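Local coordinates for protein alpha-L-rhamnosidase (Aspergillus terreus, PDB 6GSZ) that is an N-glycosylated fungal glycoside hydrolase that probably releases terminal non-reducing alpha-L-rhamnose from alpha-L-rhamnosides, at residues T524-D529 with D603-H608; A530-P535 with T610-N615; Q537-E540 with D544-M547; G554-V559 with S627-W632. One frame throughout, in Å; residues are numbered along the deposited sequence.

Overall arrangement
Followed from the N terminus, the chain passes several beta-rich domains before entering the helical glycosidase domain that holds all four contacts. Contact 1 opens at 524-529, in the loop before helix 530-542, and contact 2 opens at the start of that helix. Contact 3 is the first to close, joining helix 530-542 to helix 545-562 across a short turn, and it lies within the loops of contacts 1 and 2. Contact 4 opens farther along helix 545-562. Helix 598-619 then closes contacts 1 and 2, and helix 623-644 closes contact 4. Contacts 1, 2 and 4 therefore cross one another, tying four successive helices together, with contact 1 alone of the four touching the glucose site.

Contact 1 (T524-D529 with D603-H608); sequences TSIWGD and DAYLLH. With BGC (beta-D-glucopyranose), chain B.
The aromatic ring of Tyr605, on helix 603-608, lies against the side chain of Ile526 in the loop 524-529. Ile526 CG1 sits almost directly over the ring centre, 3.5 Å from the Tyr605 centroid and only 9° off the normal, a CH-pi contact made over the face. The first torsion holds CG1 beside the backbone N, facing the ring, while Ile526 CD1 continues over one side of it, reaching 3.7 Å from Tyr605 CE1. At the far end of the tyrosine the hydroxyl is fixed by Ala697 O and His700 NE2, while Ile526 packs on one face.

Asp529 meets the root of the same side chain: its OD2 approaches Tyr605 CB at 3.6 Å, with carboxylate and ring planes inclined at a small angle. That oxygen also accepts a nearly straight hydrogen bond (173°) from Ile526 N at 2.8 Å, on its anti side and somewhat out of the carboxylate plane, which closes the loop on itself. The loop precedes helix 530-542 in the six-hairpin glycosidase domain, an (alpha/alpha)6 barrel, and it carries a residue of the sugar pocket. Asp529 OD1 is bound by Ser609 and by Trp558, so both carboxylate oxygens have partners. Ser525 CB packs more loosely, 4.3 Å from Tyr605 CB, and its OG pairs with Ser602. Next to Ile526, Trp527 offers NE1 at its ring edge to O3 of the bound glucose, 3.0 Å away and bent to 143°; Asp460, Asp473 and His761 also hold this sugar.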
loop_
_atom_site.group_PDB
_atom_site.type_symbol
_atom_site.label_atom_id
_atom_site.label_comp_id
_atom_site.label_asym_id
_atom_site.label_seq_id
_atom_site.Cartn_x
_atom_site.Cartn_y
_atom_site.Cartn_z
ATOM N N THR A 524 -5.416 20.761 7.722
ATOM C CA THR A 524 -6.494 20.658 6.717
ATOM C C THR A 524 -7.414 19.472 7.044
ATOM O O THR A 524 -6.991 18.432 7.548
ATOM C CB THR A 524 -5.943 20.501 5.296
ATOM O OG1 THR A 524 -5.133 19.320 5.161
ATOM C CG2 THR A 524 -5.163 21.731 4.903
ATOM N N SER A 525 -8.672 19.636 6.637
ATOM C CA SER A 525 -9.657 18.553 6.691
ATOM C C SER A 525 -9.323 17.525 5.612
ATOM O O SER A 525 -8.637 17.860 4.637
ATOM C CB SER A 525 -11.042 19.086 6.465
ATOM O OG SER A 525 -11.206 19.501 5.128
ATOM N N ILE A 526 -9.736 16.278 5.836
ATOM C CA ILE A 526 -9.627 15.111 4.925
ATOM C C ILE A 526 -8.188 14.571 4.930
ATOM O O ILE A 526 -7.988 13.421 5.222
ATOM C CB ILE A 526 -10.156 15.377 3.502
ATOM C CG1 ILE A 526 -11.553 16.022 3.531
ATOM C CG2 ILE A 526 -10.147 14.076 2.704
ATOM C CD1 ILE A 526 -12.011 16.498 2.191
ATOM N N TRP A 527 -7.244 15.424 4.523
ATOM C CA TRP A 527 -5.799 15.161 4.584
ATOM C C TRP A 527 -5.405 14.999 6.054
ATOM O O TRP A 527 -5.023 13.897 6.435
ATOM C CB TRP A 527 -5.069 16.304 3.861
ATOM C CG TRP A 527 -5.028 16.102 2.375
ATOM C CD1 TRP A 527 -3.940 15.733 1.638
ATOM C CD2 TRP A 527 -6.101 16.236 1.417
ATOM N NE1 TRP A 527 -4.270 15.607 0.322
ATOM C CE2 TRP A 527 -5.597 15.888 0.155
ATOM C CE3 TRP A 527 -7.454 16.593 1.500
ATOM C CZ2 TRP A 527 -6.367 15.902 -1.007
ATOM C CZ3 TRP A 527 -8.222 16.590 0.351
ATOM C CH2 TRP A 527 -7.691 16.258 -0.892
ATOM N N GLY A 528 -5.628 16.000 6.903
ATOM C CA GLY A 528 -5.268 15.835 8.279
ATOM C C GLY A 528 -6.096 14.756 8.974
ATOM O O GLY A 528 -5.619 14.068 9.880
ATOM N N ASP A 529 -7.363 14.646 8.546
ATOM C CA ASP A 529 -8.280 13.660 9.107
ATOM C C ASP A 529 -7.821 12.223 8.845
ATOM O O ASP A 529 -8.382 11.310 9.452
ATOM C CB ASP A 529 -9.706 13.866 8.625
ATOM C CG ASP A 529 -10.333 15.137 9.200
ATOM O OD1 ASP A 529 -10.368 15.245 10.467
ATOM O OD2 ASP A 529 -10.798 15.951 8.368
ATOM N N ASP A 603 -16.040 21.230 7.635
ATOM C CA ASP A 603 -16.847 21.038 8.830
ATOM C C ASP A 603 -17.539 19.682 8.815
ATOM O O ASP A 603 -17.637 19.036 9.901
ATOM C CB ASP A 603 -17.891 22.145 8.938
ATOM C CG ASP A 603 -17.333 23.503 9.336
ATOM O OD1 ASP A 603 -16.149 23.567 9.794
ATOM O OD2 ASP A 603 -18.090 24.512 9.201
ATOM N N ALA A 604 -17.958 19.236 7.627
ATOM C CA ALA A 604 -18.565 17.889 7.531
ATOM C C ALA A 604 -17.550 16.835 7.987
ATOM O O ALA A 604 -17.886 15.948 8.788
ATOM C CB ALA A 604 -19.066 17.621 6.148
ATOM N N TYR A 605 -16.300 16.958 7.486
ATOM C CA TYR A 605 -15.272 16.017 7.871
ATOM C C TYR A 605 -14.828 16.144 9.351
ATOM O O TYR A 605 -14.430 15.138 9.969
ATOM C CB TYR A 605 -14.077 16.082 6.918
ATOM C CG TYR A 605 -14.230 15.190 5.722
ATOM C CD1 TYR A 605 -14.908 15.613 4.584
ATOM C CD2 TYR A 605 -13.730 13.900 5.735
ATOM C CE1 TYR A 605 -15.036 14.804 3.467
ATOM C CE2 TYR A 605 -13.871 13.072 4.627
ATOM C CZ TYR A 605 -14.525 13.518 3.489
ATOM O OH TYR A 605 -14.661 12.676 2.402
ATOM N N LEU A 606 -14.933 17.355 9.927
ATOM C CA LEU A 606 -14.695 17.531 11.366
ATOM C C LEU A 606 -15.733 16.724 12.162
ATOM O O LEU A 606 -15.369 16.044 13.118
ATOM C CB LEU A 606 -14.727 19.024 11.724
ATOM C CG LEU A 606 -14.951 19.354 13.200
ATOM C CD1 LEU A 606 -13.835 18.815 14.063
ATOM C CD2 LEU A 606 -15.137 20.847 13.409
ATOM N N LEU A 607 -17.002 16.832 11.779
ATOM C CA LEU A 607 -18.039 16.053 12.445
ATOM C C LEU A 607 -17.750 14.549 12.286
ATOM O O LEU A 607 -17.861 13.792 13.232
ATOM C CB LEU A 607 -19.403 16.421 11.865
ATOM C CG LEU A 607 -20.174 17.541 12.555
ATOM C CD1 LEU A 607 -20.546 17.150 13.952
ATOM C CD2 LEU A 607 -19.462 18.835 12.610
ATOM N N HIS A 608 -17.382 14.145 11.061
ATOM C CA HIS A 608 -17.087 12.729 10.792
ATOM C C HIS A 608 -15.921 12.244 11.685
ATOM O O HIS A 608 -15.950 11.127 12.252
ATOM C CB HIS A 608 -16.838 12.504 9.302
ATOM C CG HIS A 608 -16.506 11.111 8.963
ATOM N ND1 HIS A 608 -17.336 10.058 9.272
ATOM C CD2 HIS A 608 -15.465 10.622 8.273
ATOM C CE1 HIS A 608 -16.785 8.943 8.801
ATOM N NE2 HIS A 608 -15.630 9.286 8.153
HETATM C C2 BGC B . -2.390 14.342 -4.376
HETATM C C3 BGC B . -3.340 15.269 -3.670
HETATM C C4 BGC B . -2.835 16.654 -3.333
HETATM C C5 BGC B . -2.256 17.145 -4.569
HETATM C C6 BGC B . -1.795 18.555 -4.252
HETATM C C1 BGC B . -1.739 15.066 -5.542
HETATM O O1 BGC B . -0.956 14.138 -6.265
HETATM O O2 BGC B . -3.103 13.376 -5.112
HETATM O O3 BGC B . -3.555 14.757 -2.465
HETATM O O4 BGC B . -3.790 17.593 -2.787
HETATM O O5 BGC B . -1.188 16.321 -5.140
HETATM O O6 BGC B . -1.078 19.054 -5.386
#

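Contact 2 (A530-P535 with T610-N615); sequences AIVGVP and TDMLAN. With NAG (2-acetamido-2-deoxy-beta-D-glucopyranose), chain C.
Val532 and Leu613 mark the nearest backbone approach of two helices, their CA atoms 7.0 Å apart. The axes of 530-535 and 610-615 come within 9.6 Å and are inclined by 52°, with both chains running in broadly the same sense. The first helix is kinked at Pro535, whose nitrogen has no hydrogen to give to the turn before it.

Gly533 presents a bare CA to the other helix. The methyl of Met612 rests there, with CE 3.7 Å from Gly533 CA and SD at nearly the same distance from it. The methionine begins with CG beside the backbone N and is extended at chi2, then bends at chi3 (-69°), which folds CE back to touch Val532 as well. Val532 CG1, placed anti to the backbone N (chi1 -176°), reaches Met612 CB at 3.7 Å and the methyl CE at 3.8 Å. This one branch touches both the root and the methyl end of the methionine. The contact is helix packing in the six-hairpin glycosidase domain, joining helix 530-542 to helix 598-619. Leu613 borders the interface and turns its side chain to Tyr552 and Val559 of helix 545-562 and to Tyr629 of helix 623-644, so several helices share one apolar core.

On the outer side of helix 610-615, Asn615 ND2 is joined covalently to C1 of an N-acetylglucosamine. One helical turn earlier, Asp611 OD2 accepts a hydrogen bond from the acetamide N2 of that sugar at 2.9 Å, which probably limits its swing about the linkage. The acetamide methyl C8 lies 3.9 Å from Met612 CG; the methyl end of the same side chain lies at the interface.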
loop_
_atom_site.group_PDB
_atom_site.type_symbol
_atom_site.label_atom_id
_atom_site.label_comp_id
_atom_site.label_asym_id
_atom_site.label_seq_id
_atom_site.Cartn_x
_atom_site.Cartn_y
_atom_site.Cartn_z
ATOM N N ALA A 530 -6.829 11.992 7.963
ATOM C CA ALA A 530 -6.321 10.643 7.775
ATOM C C ALA A 530 -5.859 9.978 9.073
ATOM O O ALA A 530 -5.912 8.725 9.175
ATOM C CB ALA A 530 -5.193 10.629 6.779
ATOM N N ILE A 531 -5.372 10.795 10.022
ATOM C CA ILE A 531 -4.839 10.244 11.276
ATOM C C ILE A 531 -5.953 9.621 12.152
ATOM O O ILE A 531 -5.636 8.892 13.106
ATOM C CB ILE A 531 -4.018 11.318 12.026
ATOM C CG1 ILE A 531 -3.061 10.748 13.070
ATOM C CG2 ILE A 531 -4.916 12.411 12.596
ATOM C CD1 ILE A 531 -1.988 9.924 12.495
ATOM N N VAL A 532 -7.212 9.940 11.823
ATOM C CA VAL A 532 -8.403 9.308 12.441
ATOM C C VAL A 532 -8.940 8.223 11.508
ATOM O O VAL A 532 -9.239 7.112 11.930
ATOM C CB VAL A 532 -9.504 10.349 12.751
ATOM C CG1 VAL A 532 -10.691 9.690 13.471
ATOM C CG2 VAL A 532 -8.988 11.499 13.597
ATOM N N GLY A 533 -9.180 8.618 10.268
ATOM C CA GLY A 533 -9.918 7.781 9.307
ATOM C C GLY A 533 -9.194 6.497 8.926
ATOM O O GLY A 533 -9.791 5.436 8.698
ATOM N N VAL A 534 -7.868 6.596 8.696
ATOM C CA VAL A 534 -7.128 5.404 8.270
ATOM C C VAL A 534 -7.116 4.392 9.429
ATOM O O VAL A 534 -7.439 3.228 9.205
ATOM C CB VAL A 534 -5.755 5.704 7.653
ATOM C CG1 VAL A 534 -5.043 4.432 7.242
ATOM C CG2 VAL A 534 -5.955 6.576 6.425
ATOM N N PRO A 535 -6.786 4.770 10.682
ATOM C CA PRO A 535 -6.973 3.870 11.835
ATOM C C PRO A 535 -8.393 3.295 11.973
ATOM O O PRO A 535 -8.532 2.077 12.230
ATOM C CB PRO A 535 -6.569 4.729 13.037
ATOM C CG PRO A 535 -5.521 5.650 12.444
ATOM C CD PRO A 535 -6.109 6.016 11.098
ATOM N N THR A 610 -15.011 13.477 14.545
ATOM C CA THR A 610 -15.464 13.462 15.926
ATOM C C THR A 610 -16.282 12.194 16.213
ATOM O O THR A 610 -16.123 11.581 17.294
ATOM C CB THR A 610 -16.246 14.756 16.262
ATOM O OG1 THR A 610 -15.426 15.878 15.890
ATOM C CG2 THR A 610 -16.642 14.831 17.722
ATOM N N ASP A 611 -17.106 11.812 15.223
ATOM C CA ASP A 611 -17.938 10.615 15.314
ATOM C C ASP A 611 -17.046 9.355 15.365
ATOM O O ASP A 611 -17.171 8.476 16.245
ATOM C CB ASP A 611 -18.844 10.570 14.101
ATOM C CG ASP A 611 -19.929 9.517 14.121
ATOM O OD1 ASP A 611 -20.463 9.252 15.200
ATOM O OD2 ASP A 611 -20.263 9.033 13.024
ATOM N N MET A 612 -16.052 9.310 14.455
ATOM C CA MET A 612 -15.132 8.175 14.426
ATOM C C MET A 612 -14.370 8.090 15.748
ATOM O O MET A 612 -14.159 6.972 16.289
ATOM C CB MET A 612 -14.133 8.246 13.271
ATOM C CG MET A 612 -14.733 7.916 11.902
ATOM S SD MET A 612 -13.491 7.844 10.602
ATOM C CE MET A 612 -12.971 9.549 10.414
ATOM N N LEU A 613 -13.943 9.240 16.277
ATOM C CA LEU A 613 -13.167 9.235 17.524
ATOM C C LEU A 613 -14.042 8.777 18.723
ATOM O O LEU A 613 -13.558 8.055 19.580
ATOM C CB LEU A 613 -12.513 10.608 17.742
ATOM C CG LEU A 613 -11.603 10.703 18.980
ATOM C CD1 LEU A 613 -10.441 9.701 18.912
ATOM C CD2 LEU A 613 -11.097 12.130 19.101
ATOM N N ALA A 614 -15.312 9.194 18.767
ATOM C CA ALA A 614 -16.260 8.689 19.768
ATOM C C ALA A 614 -16.319 7.161 19.683
ATOM O O ALA A 614 -16.243 6.488 20.704
ATOM C CB ALA A 614 -17.632 9.292 19.585
ATOM N N ASN A 615 -16.471 6.637 18.458
ATOM C CA ASN A 615 -16.664 5.218 18.237
ATOM C C ASN A 615 -15.400 4.437 18.588
ATOM O O ASN A 615 -15.473 3.378 19.222
ATOM C CB ASN A 615 -17.188 4.942 16.835
ATOM C CG ASN A 615 -18.623 5.400 16.682
ATOM O OD1 ASN A 615 -19.187 6.089 17.563
ATOM N ND2 ASN A 615 -19.215 5.043 15.560
HETATM C C1 NAG C . -20.563 5.467 15.301
HETATM C C2 NAG C . -20.884 5.332 13.823
HETATM C C3 NAG C . -22.342 5.746 13.563
HETATM C C4 NAG C . -23.267 5.000 14.503
HETATM C C5 NAG C . -22.799 5.151 15.944
HETATM C C6 NAG C . -23.644 4.353 16.934
HETATM C C7 NAG C . -19.223 5.641 12.066
HETATM C C8 NAG C . -18.343 6.646 11.375
HETATM N N2 NAG C . -19.977 6.123 13.050
HETATM O O3 NAG C . -22.666 5.449 12.205
HETATM O O4 NAG C . -24.562 5.624 14.380
HETATM O O5 NAG C . -21.447 4.678 16.033
HETATM O O6 NAG C . -23.613 2.934 16.632
HETATM O O7 NAG C . -19.214 4.466 11.770
#

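Contact 3 (Q537-E540 with D544-M547); sequences QLYE and DKVM
Leu538 and Met547 pack at about a right angle. Leu538 CG stands anti to the backbone N (chi1 -158°), sending CD2 to the sulfur end of the methionine. Met547 is extended through chi2 and then bends at chi3 (60°), which turns CE onto the leucine. Leu538 CD2 lies 3.4 Å from Met547 CE in the conformer described, a closeness that is doubtful because the methionine has two.

Farther along, Tyr539 lies obliquely to Lys545. The lysine runs past the phenol, its CG 3.8 Å from Tyr539 CE1 and its CE 3.3 Å from Tyr539 OH, while Tyr539 CD1 comes within 3.7 Å of Asp544 N, obliquely. These residues form the tight turn that links helix 530-542 to helix 545-562 of the glycosidase domain. Asp544 is the N-cap of the second helix: its OD1 accepts from Met547 N at 3.0 Å, approached from well above the carboxylate plane. Arg24 makes a salt bridge to this oxygen and His11 binds OD2, joining the turn to the N-terminal domain. Across the turn itself, a water donates to Leu538 O at 2.8 Å and accepts from Asp544 N at 2.9 Å.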
loop_
_atom_site.group_PDB
_atom_site.type_symbol
_atom_site.label_atom_id
_atom_site.label_comp_id
_atom_site.label_asym_id
_atom_site.label_seq_id
_atom_site.Cartn_x
_atom_site.Cartn_y
_atom_site.Cartn_z
ATOM N N GLN A 537 -10.692 2.757 9.695
ATOM C CA GLN A 537 -10.876 1.773 8.634
ATOM C C GLN A 537 -10.014 0.519 8.865
ATOM O O GLN A 537 -10.388 -0.610 8.469
ATOM C CB GLN A 537 -10.715 2.367 7.248
ATOM C CG GLN A 537 -10.952 1.380 6.118
ATOM C CD GLN A 537 -12.372 0.843 6.095
ATOM O OE1 GLN A 537 -13.299 1.609 5.910
ATOM N NE2 GLN A 537 -12.501 -0.480 6.202
ATOM N N LEU A 538 -8.776 0.730 9.342
ATOM C CA LEU A 538 -7.905 -0.385 9.560
ATOM C C LEU A 538 -8.548 -1.350 10.568
ATOM O O LEU A 538 -8.399 -2.566 10.438
ATOM C CB LEU A 538 -6.533 0.135 10.011
ATOM C CG LEU A 538 -5.367 -0.792 9.794
ATOM C CD1 LEU A 538 -5.144 -1.105 8.312
ATOM C CD2 LEU A 538 -4.134 -0.169 10.416
ATOM N N TYR A 539 -9.155 -0.774 11.622
ATOM C CA TYR A 539 -9.828 -1.599 12.628
ATOM C C TYR A 539 -11.092 -2.300 12.056
ATOM O O TYR A 539 -11.243 -3.505 12.261
ATOM C CB TYR A 539 -10.170 -0.729 13.829
ATOM C CG TYR A 539 -10.822 -1.502 14.941
ATOM C CD1 TYR A 539 -10.113 -2.484 15.594
ATOM C CD2 TYR A 539 -12.123 -1.290 15.343
ATOM C CE1 TYR A 539 -10.652 -3.249 16.618
ATOM C CE2 TYR A 539 -12.666 -1.993 16.410
ATOM C CZ TYR A 539 -11.937 -2.991 17.046
ATOM O OH TYR A 539 -12.467 -3.743 18.053
ATOM N N GLU A 540 -11.861 -1.575 11.243
ATOM C CA GLU A 540 -13.008 -2.185 10.581
ATOM C C GLU A 540 -12.551 -3.409 9.768
ATOM O O GLU A 540 -13.188 -4.481 9.774
ATOM C CB GLU A 540 -13.706 -1.206 9.663
ATOM C CG GLU A 540 -14.453 -0.117 10.417
ATOM C CD GLU A 540 -15.595 -0.571 11.297
ATOM O OE1 GLU A 540 -16.558 -1.137 10.733
ATOM O OE2 GLU A 540 -15.467 -0.382 12.537
ATOM N N ASP A 544 -7.836 -5.334 14.853
ATOM C CA ASP A 544 -6.727 -5.412 15.770
ATOM C C ASP A 544 -6.830 -4.325 16.861
ATOM O O ASP A 544 -6.567 -3.150 16.575
ATOM C CB ASP A 544 -5.431 -5.299 14.977
ATOM C CG ASP A 544 -4.215 -5.489 15.849
ATOM O OD1 ASP A 544 -4.294 -5.291 17.058
ATOM O OD2 ASP A 544 -3.132 -5.723 15.262
ATOM N N LYS A 545 -7.215 -4.708 18.089
ATOM C CA LYS A 545 -7.415 -3.743 19.168
ATOM C C LYS A 545 -6.083 -3.113 19.614
ATOM O O LYS A 545 -6.072 -1.998 20.099
ATOM C CB LYS A 545 -8.180 -4.394 20.340
ATOM C CG LYS A 545 -9.650 -4.645 20.032
ATOM C CD LYS A 545 -10.620 -4.637 21.220
ATOM C CE LYS A 545 -11.896 -5.359 20.852
ATOM N NZ LYS A 545 -11.629 -6.776 20.513
ATOM N N VAL A 546 -4.984 -3.873 19.537
ATOM C CA VAL A 546 -3.663 -3.360 19.928
ATOM C C VAL A 546 -3.235 -2.222 18.991
ATOM O O VAL A 546 -2.768 -1.171 19.450
ATOM C CB VAL A 546 -2.611 -4.482 20.013
ATOM C CG1 VAL A 546 -1.207 -3.914 20.238
ATOM C CG2 VAL A 546 -2.992 -5.458 21.101
ATOM N N MET A 547 -3.403 -2.454 17.691
ATOM C CA MET A 547 -3.064 -1.446 16.737
ATOM C C MET A 547 -3.991 -0.217 16.864
ATOM O O MET A 547 -3.562 0.933 16.729
ATOM C CB MET A 547 -3.055 -2.066 15.341
ATOM C CG MET A 547 -2.640 -1.135 14.292
ATOM S SD MET A 547 -2.119 -1.979 12.767
ATOM C CE MET A 547 -3.598 -2.880 12.324
HETATM O O HOH W 1 -6.986 -3.770 12.570
#

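Contact 4 (G554-V559 with S627-W632); sequences GAKDWV and SNYTEW. With NAG (2-acetamido-2-deoxy-beta-D-glucopyranose), chain D.
An N-glycosylation site on helix 623-644 of the six-hairpin glycosidase domain places its first sugar against helix 545-562, and Lys556 and Tyr629 meet beside that sugar. The N-acetylglucosamine is attached covalently through C1 to Asn628 ND2. Lys556 crosses the tyrosine side chain at about a right angle: extended to CE and bent at chi4 (53°), it brings NZ to the ring edge and donates to Tyr629 OH at 2.8 Å. The same ammonium group donates to the acetamide oxygen O7 of the sugar at 3.1 Å. Asp560 completes this polar cluster, forming a salt bridge with Lys556 NZ and a hydrogen bond with Tyr629 OH, so the lysine charge is probably balanced locally.

Away from the hydroxyl, toward Val559, the contact is apolar. Val559 CG1 lies 4.2 Å from Tyr629 CE1, the two side chains passing in opposite directions. The sugar is flanked by a second aromatic group, Trp632, over one face of which its C6 lies offset toward the rim. Tyr629 CE1 approaches the ring oxygen O5 of the sugar at 3.4 Å, and Val559 CG1 stands 3.7 Å from its O6.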
loop_
_atom_site.group_PDB
_atom_site.type_symbol
_atom_site.label_atom_id
_atom_site.label_comp_id
_atom_site.label_asym_id
_atom_site.label_seq_id
_atom_site.Cartn_x
_atom_site.Cartn_y
_atom_site.Cartn_z
ATOM N N GLY A 554 -2.728 9.595 18.127
ATOM C CA GLY A 554 -2.717 10.454 16.947
ATOM C C GLY A 554 -4.089 11.022 16.629
ATOM O O GLY A 554 -4.266 12.213 16.322
ATOM N N ALA A 555 -5.093 10.132 16.648
ATOM C CA ALA A 555 -6.469 10.528 16.360
ATOM C C ALA A 555 -6.996 11.551 17.380
ATOM O O ALA A 555 -7.549 12.573 17.003
ATOM C CB ALA A 555 -7.340 9.273 16.304
ATOM N N LYS A 556 -6.785 11.263 18.654
ATOM C CA LYS A 556 -7.269 12.128 19.700
ATOM C C LYS A 556 -6.557 13.491 19.693
ATOM O O LYS A 556 -7.190 14.542 19.803
ATOM C CB LYS A 556 -7.133 11.448 21.061
ATOM C CG LYS A 556 -7.507 12.331 22.245
ATOM C CD LYS A 556 -7.718 11.540 23.515
ATOM C CE LYS A 556 -7.806 12.372 24.784
ATOM N NZ LYS A 556 -8.781 13.487 24.790
ATOM N N ASP A 557 -5.239 13.501 19.496
ATOM C CA ASP A 557 -4.508 14.764 19.513
ATOM C C ASP A 557 -4.898 15.621 18.304
ATOM O O ASP A 557 -4.934 16.848 18.417
ATOM C CB ASP A 557 -3.000 14.545 19.506
ATOM C CG ASP A 557 -2.404 14.131 20.839
ATOM O OD1 ASP A 557 -3.099 14.254 21.879
ATOM O OD2 ASP A 557 -1.217 13.690 20.848
ATOM N N TRP A 558 -5.202 14.997 17.160
ATOM C CA TRP A 558 -5.649 15.735 16.005
ATOM C C TRP A 558 -6.940 16.515 16.312
ATOM O O TRP A 558 -7.052 17.720 16.028
ATOM C CB TRP A 558 -5.838 14.803 14.823
ATOM C CG TRP A 558 -6.558 15.393 13.661
ATOM C CD1 TRP A 558 -7.781 15.030 13.206
ATOM C CD2 TRP A 558 -6.131 16.456 12.795
ATOM N NE1 TRP A 558 -8.155 15.770 12.122
ATOM C CE2 TRP A 558 -7.142 16.655 11.832
ATOM C CE3 TRP A 558 -4.978 17.257 12.703
ATOM C CZ2 TRP A 558 -7.079 17.618 10.832
ATOM C CZ3 TRP A 558 -4.927 18.216 11.718
ATOM C CH2 TRP A 558 -5.928 18.367 10.761
ATOM N N VAL A 559 -7.943 15.803 16.851
ATOM C CA VAL A 559 -9.209 16.456 17.136
ATOM C C VAL A 559 -9.000 17.506 18.240
ATOM O O VAL A 559 -9.538 18.618 18.157
ATOM C CB VAL A 559 -10.273 15.430 17.496
ATOM C CG1 VAL A 559 -11.567 16.054 17.965
ATOM C CG2 VAL A 559 -10.529 14.547 16.292
ATOM N N SER A 627 -17.977 9.587 25.773
ATOM C CA SER A 627 -19.073 10.515 26.069
ATOM C C SER A 627 -18.733 11.941 25.631
ATOM O O SER A 627 -19.606 12.637 25.096
ATOM C CB SER A 627 -19.447 10.485 27.520
ATOM O OG SER A 627 -20.179 9.311 27.804
ATOM N N ASN A 628 -17.477 12.369 25.848
ATOM C CA ASN A 628 -17.046 13.695 25.494
ATOM C C ASN A 628 -17.244 13.899 23.997
ATOM O O ASN A 628 -17.811 14.912 23.565
ATOM C CB ASN A 628 -15.575 13.854 25.800
ATOM C CG ASN A 628 -15.047 15.251 25.591
ATOM O OD1 ASN A 628 -15.650 16.238 26.002
ATOM N ND2 ASN A 628 -13.906 15.345 24.932
ATOM N N TYR A 629 -16.754 12.955 23.180
ATOM C CA TYR A 629 -16.843 13.159 21.720
ATOM C C TYR A 629 -18.264 13.018 21.202
ATOM O O TYR A 629 -18.635 13.696 20.246
ATOM C CB TYR A 629 -15.831 12.271 20.994
ATOM C CG TYR A 629 -14.404 12.635 21.353
ATOM C CD1 TYR A 629 -13.933 13.929 21.165
ATOM C CD2 TYR A 629 -13.556 11.726 21.961
ATOM C CE1 TYR A 629 -12.662 14.314 21.587
ATOM C CE2 TYR A 629 -12.270 12.074 22.359
ATOM C CZ TYR A 629 -11.847 13.388 22.210
ATOM O OH TYR A 629 -10.590 13.747 22.604
ATOM N N THR A 630 -19.085 12.186 21.883
ATOM C CA THR A 630 -20.500 12.101 21.554
ATOM C C THR A 630 -21.162 13.474 21.779
ATOM O O THR A 630 -21.979 13.945 20.918
ATOM C CB THR A 630 -21.159 10.966 22.344
ATOM O OG1 THR A 630 -20.582 9.720 21.951
ATOM C CG2 THR A 630 -22.655 10.880 22.130
ATOM N N GLU A 631 -20.837 14.105 22.908
ATOM C CA GLU A 631 -21.363 15.442 23.313
ATOM C C GLU A 631 -20.934 16.500 22.282
ATOM O O GLU A 631 -21.715 17.331 21.818
ATOM C CB GLU A 631 -20.876 15.814 24.723
ATOM C CG GLU A 631 -21.573 15.032 25.844
ATOM C CD GLU A 631 -21.046 15.156 27.272
ATOM O OE1 GLU A 631 -20.173 16.040 27.544
ATOM O OE2 GLU A 631 -21.516 14.353 28.134
ATOM N N TRP A 632 -19.629 16.529 21.989
ATOM C CA TRP A 632 -19.082 17.488 21.000
ATOM C C TRP A 632 -19.741 17.266 19.640
ATOM O O TRP A 632 -20.090 18.225 18.952
ATOM C CB TRP A 632 -17.557 17.358 20.874
ATOM C CG TRP A 632 -16.795 18.127 21.901
ATOM C CD1 TRP A 632 -16.575 17.825 23.209
ATOM C CD2 TRP A 632 -16.195 19.410 21.702
ATOM N NE1 TRP A 632 -15.881 18.829 23.831
ATOM C CE2 TRP A 632 -15.638 19.814 22.932
ATOM C CE3 TRP A 632 -16.051 20.234 20.585
ATOM C CZ2 TRP A 632 -14.942 21.019 23.080
ATOM C CZ3 TRP A 632 -15.375 21.423 20.736
ATOM C CH2 TRP A 632 -14.838 21.806 21.963
HETATM C C1 NAG D . -13.150 16.523 24.814
HETATM C C2 NAG D . -11.771 16.185 25.468
HETATM C C3 NAG D . -10.940 17.460 25.608
HETATM C C4 NAG D . -10.887 18.205 24.260
HETATM C C5 NAG D . -12.235 18.328 23.594
HETATM C C6 NAG D . -12.155 18.835 22.153
HETATM C C7 NAG D . -11.825 14.231 26.884
HETATM C C8 NAG D . -12.003 13.655 28.248
HETATM N N2 NAG D . -11.894 15.551 26.757
HETATM O O3 NAG D . -9.625 17.133 26.073
HETATM O O4 NAG D . -10.457 19.569 24.442
HETATM O O5 NAG D . -12.960 17.069 23.563
HETATM O O6 NAG D . -11.727 17.801 21.240
HETATM O O7 NAG D . -11.687 13.474 25.897
#